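Secreted effector protein SopD (Salmonella typhimurium, PDB 5CPC) acts inside host cells as a type III secreted virulence effector that, together with SopB, promotes membrane fission and macropinosome formation during invasion and contributes to replication in macrophages. Local coordinates at residues S302-K307 / R312-T317; V201-S206 / F223-Q228; R86-A91 / D97-K102. All blocks are in the same frame, centred on the assembly; numbering follows the deposited sequence.

Contact 1: residues S302-K307 / R312-T317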
loop_
_atom_site.group_PDB
_atom_site.type_symbol
_atom_site.label_atom_id
_atom_site.label_comp_id
_atom_site.label_asym_id
_atom_site.label_seq_id
_atom_site.Cartn_x
_atom_site.Cartn_y
_atom_site.Cartn_z
ATOM N N SER A 302 -19.954 -10.344 -2.935
ATOM C CA SER A 302 -18.544 -10.221 -2.577
ATOM C C SER A 302 -17.674 -10.988 -3.634
ATOM O O SER A 302 -18.173 -11.946 -4.273
ATOM C CB SER A 302 -18.363 -10.886 -1.254
ATOM O OG SER A 302 -17.003 -10.801 -0.896
ATOM N N LEU A 303 -16.404 -10.620 -3.786
ATOM C CA LEU A 303 -15.470 -11.517 -4.476
ATOM C C LEU A 303 -14.491 -12.114 -3.501
ATOM O O LEU A 303 -13.518 -12.744 -3.882
ATOM C CB LEU A 303 -14.783 -10.887 -5.695
ATOM C CG LEU A 303 -15.708 -10.313 -6.769
ATOM C CD1 LEU A 303 -14.917 -9.519 -7.800
ATOM C CD2 LEU A 303 -16.447 -11.434 -7.439
ATOM N N HIS A 304 -14.816 -12.025 -2.217
ATOM C CA HIS A 304 -14.012 -12.633 -1.163
ATOM C C HIS A 304 -14.442 -14.064 -1.064
ATOM O O HIS A 304 -15.154 -14.483 -0.141
ATOM C CB HIS A 304 -14.156 -11.868 0.169
ATOM C CG HIS A 304 -13.431 -12.482 1.327
ATOM N ND1 HIS A 304 -12.285 -13.242 1.187
ATOM C CD2 HIS A 304 -13.673 -12.416 2.656
ATOM C CE1 HIS A 304 -11.881 -13.661 2.371
ATOM N NE2 HIS A 304 -12.698 -13.159 3.281
ATOM N N ILE A 305 -13.912 -14.824 -2.025
ATOM C CA ILE A 305 -14.321 -16.199 -2.320
ATOM C C ILE A 305 -13.239 -17.111 -1.800
ATOM O O ILE A 305 -12.060 -16.871 -2.046
ATOM C CB ILE A 305 -14.516 -16.287 -3.845
ATOM C CG1 ILE A 305 -15.665 -15.349 -4.209
ATOM C CG2 ILE A 305 -14.718 -17.691 -4.338
ATOM C CD1 ILE A 305 -16.146 -15.381 -5.705
ATOM N N GLY A 306 -13.627 -18.163 -1.084
ATOM C CA GLY A 306 -12.676 -19.136 -0.596
ATOM C C GLY A 306 -13.142 -20.524 -0.996
ATOM O O GLY A 306 -14.271 -20.707 -1.515
ATOM N N LYS A 307 -12.290 -21.513 -0.728
ATOM C CA LYS A 307 -12.649 -22.896 -0.869
ATOM C C LYS A 307 -12.119 -23.576 0.376
ATOM O O LYS A 307 -11.041 -23.235 0.866
ATOM C CB LYS A 307 -12.057 -23.516 -2.152
ATOM C CG LYS A 307 -12.744 -24.817 -2.650
ATOM C CD LYS A 307 -11.992 -25.496 -3.842
ATOM C CE LYS A 307 -10.476 -25.748 -3.535
ATOM N NZ LYS A 307 -9.544 -24.702 -4.222
ATOM N N ARG A 312 -7.387 -16.294 -0.145
ATOM C CA ARG A 312 -6.493 -15.159 -0.300
ATOM C C ARG A 312 -7.095 -14.163 -1.263
ATOM O O ARG A 312 -6.366 -13.547 -2.043
ATOM C CB ARG A 312 -5.155 -15.602 -0.856
ATOM C CG ARG A 312 -4.431 -16.561 0.050
ATOM C CD ARG A 312 -3.500 -17.448 -0.738
ATOM N NE ARG A 312 -4.261 -18.529 -1.318
ATOM C CZ ARG A 312 -3.747 -19.487 -2.090
ATOM N NH1 ARG A 312 -2.455 -19.482 -2.407
ATOM N NH2 ARG A 312 -4.535 -20.436 -2.575
ATOM N N ASN A 313 -8.433 -14.056 -1.251
ATOM C CA ASN A 313 -9.097 -13.014 -2.020
ATOM C C ASN A 313 -9.381 -11.739 -1.175
ATOM O O ASN A 313 -10.173 -10.884 -1.569
ATOM C CB ASN A 313 -10.356 -13.547 -2.700
ATOM C CG ASN A 313 -10.040 -14.371 -3.973
ATOM O OD1 ASN A 313 -9.258 -13.952 -4.823
ATOM N ND2 ASN A 313 -10.653 -15.554 -4.087
ATOM N N ILE A 314 -8.709 -11.610 -0.027
ATOM C CA ILE A 314 -8.735 -10.348 0.759
ATOM C C ILE A 314 -7.902 -9.336 0.031
ATOM O O ILE A 314 -7.058 -9.757 -0.706
ATOM C CB ILE A 314 -8.143 -10.508 2.176
ATOM C CG1 ILE A 314 -6.623 -10.789 2.136
ATOM C CG2 ILE A 314 -8.948 -11.532 2.985
ATOM C CD1 ILE A 314 -6.218 -12.237 2.144
ATOM N N LEU A 315 -8.112 -8.023 0.230
ATOM C CA LEU A 315 -7.224 -7.009 -0.401
ATOM C C LEU A 315 -5.842 -6.994 0.253
ATOM O O LEU A 315 -4.793 -6.846 -0.419
ATOM C CB LEU A 315 -7.841 -5.604 -0.393
ATOM C CG LEU A 315 -9.159 -5.472 -1.126
ATOM C CD1 LEU A 315 -9.958 -4.336 -0.588
ATOM C CD2 LEU A 315 -8.907 -5.272 -2.607
ATOM N N LEU A 316 -5.834 -7.193 1.560
ATOM C CA LEU A 316 -4.597 -7.322 2.327
ATOM C C LEU A 316 -5.015 -7.844 3.676
ATOM O O LEU A 316 -6.126 -7.591 4.139
ATOM C CB LEU A 316 -3.903 -5.951 2.507
ATOM C CG LEU A 316 -4.547 -4.935 3.457
ATOM C CD1 LEU A 316 -3.699 -3.668 3.564
ATOM C CD2 LEU A 316 -5.885 -4.525 2.946
ATOM N N THR A 317 -4.128 -8.600 4.306
ATOM C CA THR A 317 -4.342 -8.930 5.697
ATOM C C THR A 317 -3.073 -8.805 6.563
ATOM O O THR A 317 -1.942 -8.731 6.053
ATOM C CB THR A 317 -4.869 -10.353 5.866
ATOM O OG1 THR A 317 -5.275 -10.496 7.227
ATOM C CG2 THR A 317 -3.754 -11.378 5.543
ATOM O OXT THR A 317 -3.186 -8.865 7.789
#

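Contact 2: residues V201-S206 / F223-Q228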
loop_
_atom_site.group_PDB
_atom_site.type_symbol
_atom_site.label_atom_id
_atom_site.label_comp_id
_atom_site.label_asym_id
_atom_site.label_seq_id
_atom_site.Cartn_x
_atom_site.Cartn_y
_atom_site.Cartn_z
ATOM N N VAL A 201 -16.930 -16.227 1.310
ATOM C CA VAL A 201 -18.028 -16.958 0.743
ATOM C C VAL A 201 -17.470 -18.142 -0.035
ATOM O O VAL A 201 -16.506 -17.985 -0.794
ATOM C CB VAL A 201 -18.869 -16.085 -0.187
ATOM C CG1 VAL A 201 -20.010 -16.946 -0.815
ATOM C CG2 VAL A 201 -19.420 -14.875 0.618
ATOM N N GLU A 202 -18.097 -19.308 0.158
ATOM C CA GLU A 202 -17.724 -20.574 -0.530
ATOM C C GLU A 202 -17.912 -20.550 -2.081
ATOM O O GLU A 202 -19.003 -20.255 -2.614
ATOM C CB GLU A 202 -18.428 -21.788 0.152
ATOM C CG GLU A 202 -17.711 -23.130 0.081
ATOM C CD GLU A 202 -16.338 -23.205 0.830
ATOM O OE1 GLU A 202 -15.462 -23.935 0.324
ATOM O OE2 GLU A 202 -16.108 -22.609 1.912
ATOM N N TRP A 203 -16.790 -20.782 -2.774
ATOM C CA TRP A 203 -16.689 -20.837 -4.234
ATOM C C TRP A 203 -17.714 -21.760 -4.889
ATOM O O TRP A 203 -17.739 -22.938 -4.565
ATOM C CB TRP A 203 -15.323 -21.436 -4.546
ATOM C CG TRP A 203 -15.058 -21.729 -6.073
ATOM C CD1 TRP A 203 -14.570 -22.894 -6.600
ATOM C CD2 TRP A 203 -15.249 -20.831 -7.186
ATOM N NE1 TRP A 203 -14.428 -22.772 -7.963
ATOM C CE2 TRP A 203 -14.824 -21.515 -8.347
ATOM C CE3 TRP A 203 -15.720 -19.511 -7.309
ATOM C CZ2 TRP A 203 -14.882 -20.938 -9.624
ATOM C CZ3 TRP A 203 -15.784 -18.934 -8.565
ATOM C CH2 TRP A 203 -15.351 -19.646 -9.717
ATOM N N GLN A 204 -18.528 -21.263 -5.820
ATOM C CA GLN A 204 -19.396 -22.170 -6.604
ATOM C C GLN A 204 -19.164 -21.833 -8.044
ATOM O O GLN A 204 -19.471 -20.723 -8.502
ATOM C CB GLN A 204 -20.868 -21.990 -6.290
ATOM C CG GLN A 204 -21.179 -22.454 -4.865
ATOM C CD GLN A 204 -22.625 -22.711 -4.632
ATOM O OE1 GLN A 204 -23.454 -22.522 -5.519
ATOM N NE2 GLN A 204 -22.952 -23.167 -3.423
ATOM N N ASP A 205 -18.624 -22.791 -8.773
ATOM C CA ASP A 205 -18.116 -22.491 -10.075
ATOM C C ASP A 205 -19.210 -22.499 -11.152
ATOM O O ASP A 205 -19.588 -23.522 -11.605
ATOM C CB ASP A 205 -16.992 -23.474 -10.387
ATOM C CG ASP A 205 -16.337 -23.208 -11.757
ATOM O OD1 ASP A 205 -16.701 -22.239 -12.519
ATOM O OD2 ASP A 205 -15.436 -24.012 -12.037
ATOM N N SER A 206 -19.657 -21.331 -11.600
ATOM C CA SER A 206 -20.557 -21.256 -12.690
ATOM C C SER A 206 -19.885 -20.730 -13.985
ATOM O O SER A 206 -20.590 -20.239 -14.839
ATOM C CB SER A 206 -21.672 -20.280 -12.312
ATOM O OG SER A 206 -21.110 -19.000 -12.205
ATOM N N PHE A 223 -5.836 -19.285 -13.600
ATOM C CA PHE A 223 -7.143 -19.175 -12.948
ATOM C C PHE A 223 -7.112 -20.016 -11.676
ATOM O O PHE A 223 -7.153 -21.224 -11.756
ATOM C CB PHE A 223 -8.363 -19.544 -13.841
ATOM C CG PHE A 223 -9.706 -19.394 -13.117
ATOM C CD1 PHE A 223 -10.253 -18.145 -12.907
ATOM C CD2 PHE A 223 -10.341 -20.494 -12.529
ATOM C CE1 PHE A 223 -11.416 -17.981 -12.183
ATOM C CE2 PHE A 223 -11.553 -20.357 -11.799
ATOM C CZ PHE A 223 -12.091 -19.079 -11.643
ATOM N N GLU A 224 -7.023 -19.357 -10.518
ATOM C CA GLU A 224 -7.151 -19.989 -9.209
ATOM C C GLU A 224 -8.297 -19.289 -8.442
ATOM O O GLU A 224 -8.169 -18.109 -8.089
ATOM C CB GLU A 224 -5.818 -19.940 -8.404
ATOM C CG GLU A 224 -5.950 -20.225 -6.854
ATOM C CD GLU A 224 -6.634 -21.574 -6.533
ATOM O OE1 GLU A 224 -7.613 -21.635 -5.730
ATOM O OE2 GLU A 224 -6.188 -22.597 -7.077
ATOM N N PRO A 225 -9.412 -20.021 -8.172
ATOM C CA PRO A 225 -10.559 -19.283 -7.540
ATOM C C PRO A 225 -10.249 -18.637 -6.163
ATOM O O PRO A 225 -10.820 -17.599 -5.833
ATOM C CB PRO A 225 -11.665 -20.312 -7.426
ATOM C CG PRO A 225 -11.079 -21.670 -8.057
ATOM C CD PRO A 225 -9.604 -21.488 -8.250
ATOM N N THR A 226 -9.343 -19.219 -5.388
ATOM C CA THR A 226 -9.046 -18.617 -4.124
ATOM C C THR A 226 -8.160 -17.382 -4.215
ATOM O O THR A 226 -7.965 -16.725 -3.189
ATOM C CB THR A 226 -8.455 -19.625 -3.091
ATOM O OG1 THR A 226 -7.220 -20.125 -3.581
ATOM C CG2 THR A 226 -9.427 -20.827 -2.826
ATOM N N THR A 227 -7.597 -17.052 -5.383
ATOM C CA THR A 227 -6.682 -15.897 -5.431
ATOM C C THR A 227 -7.008 -14.953 -6.539
ATOM O O THR A 227 -6.437 -13.857 -6.572
ATOM C CB THR A 227 -5.186 -16.275 -5.685
ATOM O OG1 THR A 227 -5.106 -17.034 -6.900
ATOM C CG2 THR A 227 -4.580 -17.095 -4.572
ATOM N N GLN A 228 -7.887 -15.355 -7.457
ATOM C CA GLN A 228 -8.129 -14.565 -8.689
ATOM C C GLN A 228 -8.593 -13.145 -8.413
ATOM O O GLN A 228 -8.448 -12.271 -9.255
ATOM C CB GLN A 228 -9.267 -15.220 -9.529
ATOM C CG GLN A 228 -9.194 -14.945 -11.019
ATOM C CD GLN A 228 -7.937 -15.602 -11.610
ATOM O OE1 GLN A 228 -7.449 -16.584 -11.069
ATOM N NE2 GLN A 228 -7.426 -15.063 -12.722
#

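Contact 3: residues R86-A91 / D97-K102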
loop_
_atom_site.group_PDB
_atom_site.type_symbol
_atom_site.label_atom_id
_atom_site.label_comp_id
_atom_site.label_asym_id
_atom_site.label_seq_id
_atom_site.Cartn_x
_atom_site.Cartn_y
_atom_site.Cartn_z
ATOM N N ARG A 86 5.623 13.955 11.037
ATOM C CA ARG A 86 6.140 14.300 12.369
ATOM C C ARG A 86 6.288 15.792 12.476
ATOM O O ARG A 86 6.035 16.376 13.540
ATOM C CB ARG A 86 7.454 13.575 12.773
ATOM C CG ARG A 86 7.351 12.028 12.845
ATOM C CD ARG A 86 8.616 11.388 13.561
ATOM N NE ARG A 86 9.921 11.697 12.952
ATOM C CZ ARG A 86 10.421 11.133 11.858
ATOM N NH1 ARG A 86 9.730 10.220 11.196
ATOM N NH2 ARG A 86 11.621 11.477 11.414
ATOM N N LEU A 87 6.746 16.415 11.403
ATOM C CA LEU A 87 6.850 17.910 11.397
ATOM C C LEU A 87 5.500 18.527 11.665
ATOM O O LEU A 87 5.334 19.309 12.586
ATOM C CB LEU A 87 7.383 18.438 10.057
ATOM C CG LEU A 87 7.926 19.874 9.965
ATOM C CD1 LEU A 87 8.878 20.261 11.175
ATOM C CD2 LEU A 87 8.680 20.086 8.620
ATOM N N GLN A 88 4.521 18.147 10.855
ATOM C CA GLN A 88 3.191 18.744 10.910
ATOM C C GLN A 88 2.686 18.640 12.336
ATOM O O GLN A 88 2.125 19.599 12.883
ATOM C CB GLN A 88 2.262 18.033 9.950
ATOM C CG GLN A 88 0.872 18.677 9.899
ATOM C CD GLN A 88 -0.167 17.790 9.295
ATOM O OE1 GLN A 88 -0.187 16.566 9.512
ATOM N NE2 GLN A 88 -1.058 18.396 8.528
ATOM N N HIS A 89 2.970 17.512 12.988
ATOM C CA HIS A 89 2.358 17.234 14.303
ATOM C C HIS A 89 2.899 18.173 15.371
ATOM O O HIS A 89 2.275 18.372 16.401
ATOM C CB HIS A 89 2.455 15.716 14.682
ATOM C CG HIS A 89 2.038 15.393 16.099
ATOM N ND1 HIS A 89 2.730 14.498 16.900
ATOM C CD2 HIS A 89 1.014 15.859 16.866
ATOM C CE1 HIS A 89 2.154 14.425 18.093
ATOM N NE2 HIS A 89 1.112 15.240 18.098
ATOM N N LEU A 90 4.046 18.791 15.118
ATOM C CA LEU A 90 4.594 19.752 16.081
ATOM C C LEU A 90 4.088 21.195 15.844
ATOM O O LEU A 90 4.331 22.089 16.660
ATOM C CB LEU A 90 6.131 19.745 16.080
ATOM C CG LEU A 90 6.799 18.425 16.425
ATOM C CD1 LEU A 90 8.230 18.394 15.875
ATOM C CD2 LEU A 90 6.702 18.152 17.925
ATOM N N ALA A 91 3.403 21.430 14.735
ATOM C CA ALA A 91 2.979 22.833 14.444
ATOM C C ALA A 91 1.703 23.181 15.208
ATOM O O ALA A 91 0.925 22.284 15.513
ATOM C CB ALA A 91 2.813 23.036 12.952
ATOM N N ASP A 97 -3.247 22.604 8.669
ATOM C CA ASP A 97 -3.806 22.608 7.315
ATOM C C ASP A 97 -2.758 23.071 6.294
ATOM O O ASP A 97 -2.739 22.604 5.165
ATOM C CB ASP A 97 -5.086 23.540 7.254
ATOM N N LEU A 98 -1.880 23.976 6.718
ATOM C CA LEU A 98 -0.855 24.571 5.862
ATOM C C LEU A 98 0.215 23.573 5.368
ATOM O O LEU A 98 0.863 23.826 4.336
ATOM C CB LEU A 98 -0.205 25.768 6.582
ATOM C CG LEU A 98 -1.010 27.047 6.901
ATOM C CD1 LEU A 98 -2.302 26.794 7.705
ATOM C CD2 LEU A 98 -0.168 28.106 7.594
ATOM N N PHE A 99 0.388 22.459 6.101
ATOM C CA PHE A 99 1.303 21.391 5.722
ATOM C C PHE A 99 0.599 20.410 4.863
ATOM O O PHE A 99 -0.295 19.691 5.326
ATOM C CB PHE A 99 1.839 20.600 6.941
ATOM C CG PHE A 99 2.693 21.409 7.871
ATOM C CD1 PHE A 99 2.124 22.366 8.705
ATOM C CD2 PHE A 99 4.079 21.206 7.923
ATOM C CE1 PHE A 99 2.908 23.107 9.541
ATOM C CE2 PHE A 99 4.867 21.956 8.784
ATOM C CZ PHE A 99 4.294 22.880 9.609
ATOM N N THR A 100 1.013 20.314 3.612
ATOM C CA THR A 100 0.320 19.398 2.723
ATOM C C THR A 100 1.365 18.787 1.804
ATOM O O THR A 100 2.469 19.329 1.666
ATOM C CB THR A 100 -0.775 20.204 1.853
ATOM O OG1 THR A 100 -0.129 20.821 0.718
ATOM C CG2 THR A 100 -1.403 21.355 2.690
ATOM N N ILE A 101 0.984 17.727 1.124
ATOM C CA ILE A 101 1.783 17.143 0.086
ATOM C C ILE A 101 1.022 17.166 -1.230
ATOM O O ILE A 101 -0.080 16.610 -1.342
ATOM C CB ILE A 101 2.102 15.621 0.415
ATOM C CG1 ILE A 101 2.839 15.511 1.768
ATOM C CG2 ILE A 101 2.881 15.007 -0.691
ATOM C CD1 ILE A 101 3.190 14.023 2.206
ATOM N N LYS A 102 1.620 17.761 -2.246
ATOM C CA LYS A 102 1.067 17.599 -3.580
ATOM C C LYS A 102 2.091 16.992 -4.513
ATOM O O LYS A 102 3.199 16.638 -4.063
ATOM C CB LYS A 102 0.551 18.933 -4.121
ATOM C CG LYS A 102 1.194 20.137 -3.516
ATOM C CD LYS A 102 0.184 21.270 -3.287
ATOM C CE LYS A 102 -0.826 20.875 -2.204
ATOM N NZ LYS A 102 -1.314 22.068 -1.436
#

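Contact 1: residues S302-K307 / R312-T317
Asn313 ND2 is bonded to two backbone carbonyls, Ile305 O across the contact and Pro225 O outside it. The bond from Asn313 ND2 to Ile305 O spans 2.8 Å and is nearly straight, with 162° at the hydrogen; the acceptor lies close to the amide plane of Asn313, while the donor sits slightly tilted from the carbonyl plane. Asn313 OD1 takes the backbone N–H of Phe229, which fixes the rotation of the amide. Ile305 O is shared in turn with Ser311 OG, from the short link between the segments. The CB of Asn313 rests 3.5 Å from Leu303 O, the carbonyl of the first residue of an inverse gamma turn centred on His304, whose closing bond from Ile305 N is weak. Just before it, Ser302 OG accepts from His304 N at 2.8 Å in an ST turn and also bonds to Glu194.

Packing adds to this. The His304 ring, swung anti to its own backbone N (chi1 176°), runs side by side with Ile314, and His304 CE1 meets Ile314 CG2 obliquely at 3.7 Å. Leu303 leads off in another direction, into helix 285-298, and Ile314 also leans on Tyr187 of helix 180-190. The buried amide of Asn313 thus has both its oxygen and its nitrogen satisfied by backbone groups, which sets its orientation and ties the C-terminal segment to strand 305-306 and to loop 223-228.

Contact 2: residues V201-S206 / F223-Q228
Trp203, Pro225 and Phe223 account for nearly all the surface buried here, and the indole is the common element. Pro225 CB lies over the five-membered ring of Trp203, 3.6 Å from its centroid and only 13° off the normal, a CH-pi contact in which the proline presents a C–H to the pi face. The adjoining Pro225 CG reaches Trp203 NE1 at 3.5 Å, so two corners of the pyrrolidine rest on the indole. The opposite face of the indole carries Asp205 CA from its own segment, nearer the rim.

Phe223 comes from the opposite direction and meets the far end of the indole: its CZ stands 3.8 Å from Trp203 CH2, the tryptophan carbon lying near the edge of the phenyl ring. The planes are 51° apart, an oblique pairing that is neither a stack nor a T-shape. Both aromatic side chains have CG anti to the backbone N (chi1 174° in Trp203), which extends each ring away from its own backbone nitrogen.

Within 223-228, Glu224 OE1 accepts from Thr226 N and Thr226 OG1, which reach it from opposite faces of its carboxylate plane. Around this surface cluster, Trp203 also packs on Leu295 of helix 285-298 and on the His299 ring, Phe223 leans on Lys212 and Leu215 of helix 209-215, and strand 201-202 pairs in parallel with strand 305-306.

Contact 3: residues R86-A91 / D97-K102
Aromatic contacts come first between Phe99 and the last part of helix 76-90, since Phe99 has the largest share of the buried surface. Gln88 CA stands over one face of the phenyl ring, 4.0 Å from its centroid and 14° off the normal, in a CH-pi contact offset toward the rim. The helix backbone itself therefore lies against the ring. Phe99 has CG anti to its carbonyl carbon (chi1 -65°), a rotamer that turns the ring to the helix.

Apolar contacts complete the fit. Ala91 CB approaches obliquely at 3.4 Å from Phe99 CE1, a close carbon-to-carbon approach, and Leu87 CG lies 3.9 Å from Phe99 CE2, its side chain crossing the phenylalanine at about a right angle. Residues four apart in sequence thus take up different parts of the ring. The aliphatic part of Gln88 slides past in the opposite direction, with Gln88 CG 3.7 Å from Phe99 CB; a chi1 of -176° carries the extended chain along the strand residue.

Polar contributions lie mainly just beyond the two segments. Gln88 NE2 donates to the backbone O of Gln96, while the side-chain amide of Gln96 returns a bond to Ala91 O, so the connection is tied back to segment 86-91.

Phe99 also touches Val114 of strand 109-114, its antiparallel neighbour. Phe99 is the strand residue that meets segment 86-91, while Ile101 packs on Ile81 and Phe84 farther back in the helix. Together they make a helix and the following edge strand of a three-stranded antiparallel sheet, joined by a short connection and packed against each other.

Contacts 1 and 2 adjoin, while contact 3 stands apart. The centres of contacts 1 and 2 are 9 Å apart, and their strands 305-306 and 201-202 are neighbours in a two-stranded parallel sheet, where Trp203 N lies 2.8 Å from Gly306 O in a probable hydrogen bond. Arg312 adds a further tie, its backbone pairing with Thr226 and its NH2 bonding to Thr226 OG1. Contact 3 lies on the opposite side of the chain's centre and touches neither of the others, its own centre 36 Å from that of contact 1 and 44 Å from that of contact 2, with nearest atoms about 19 Å and 31 Å away.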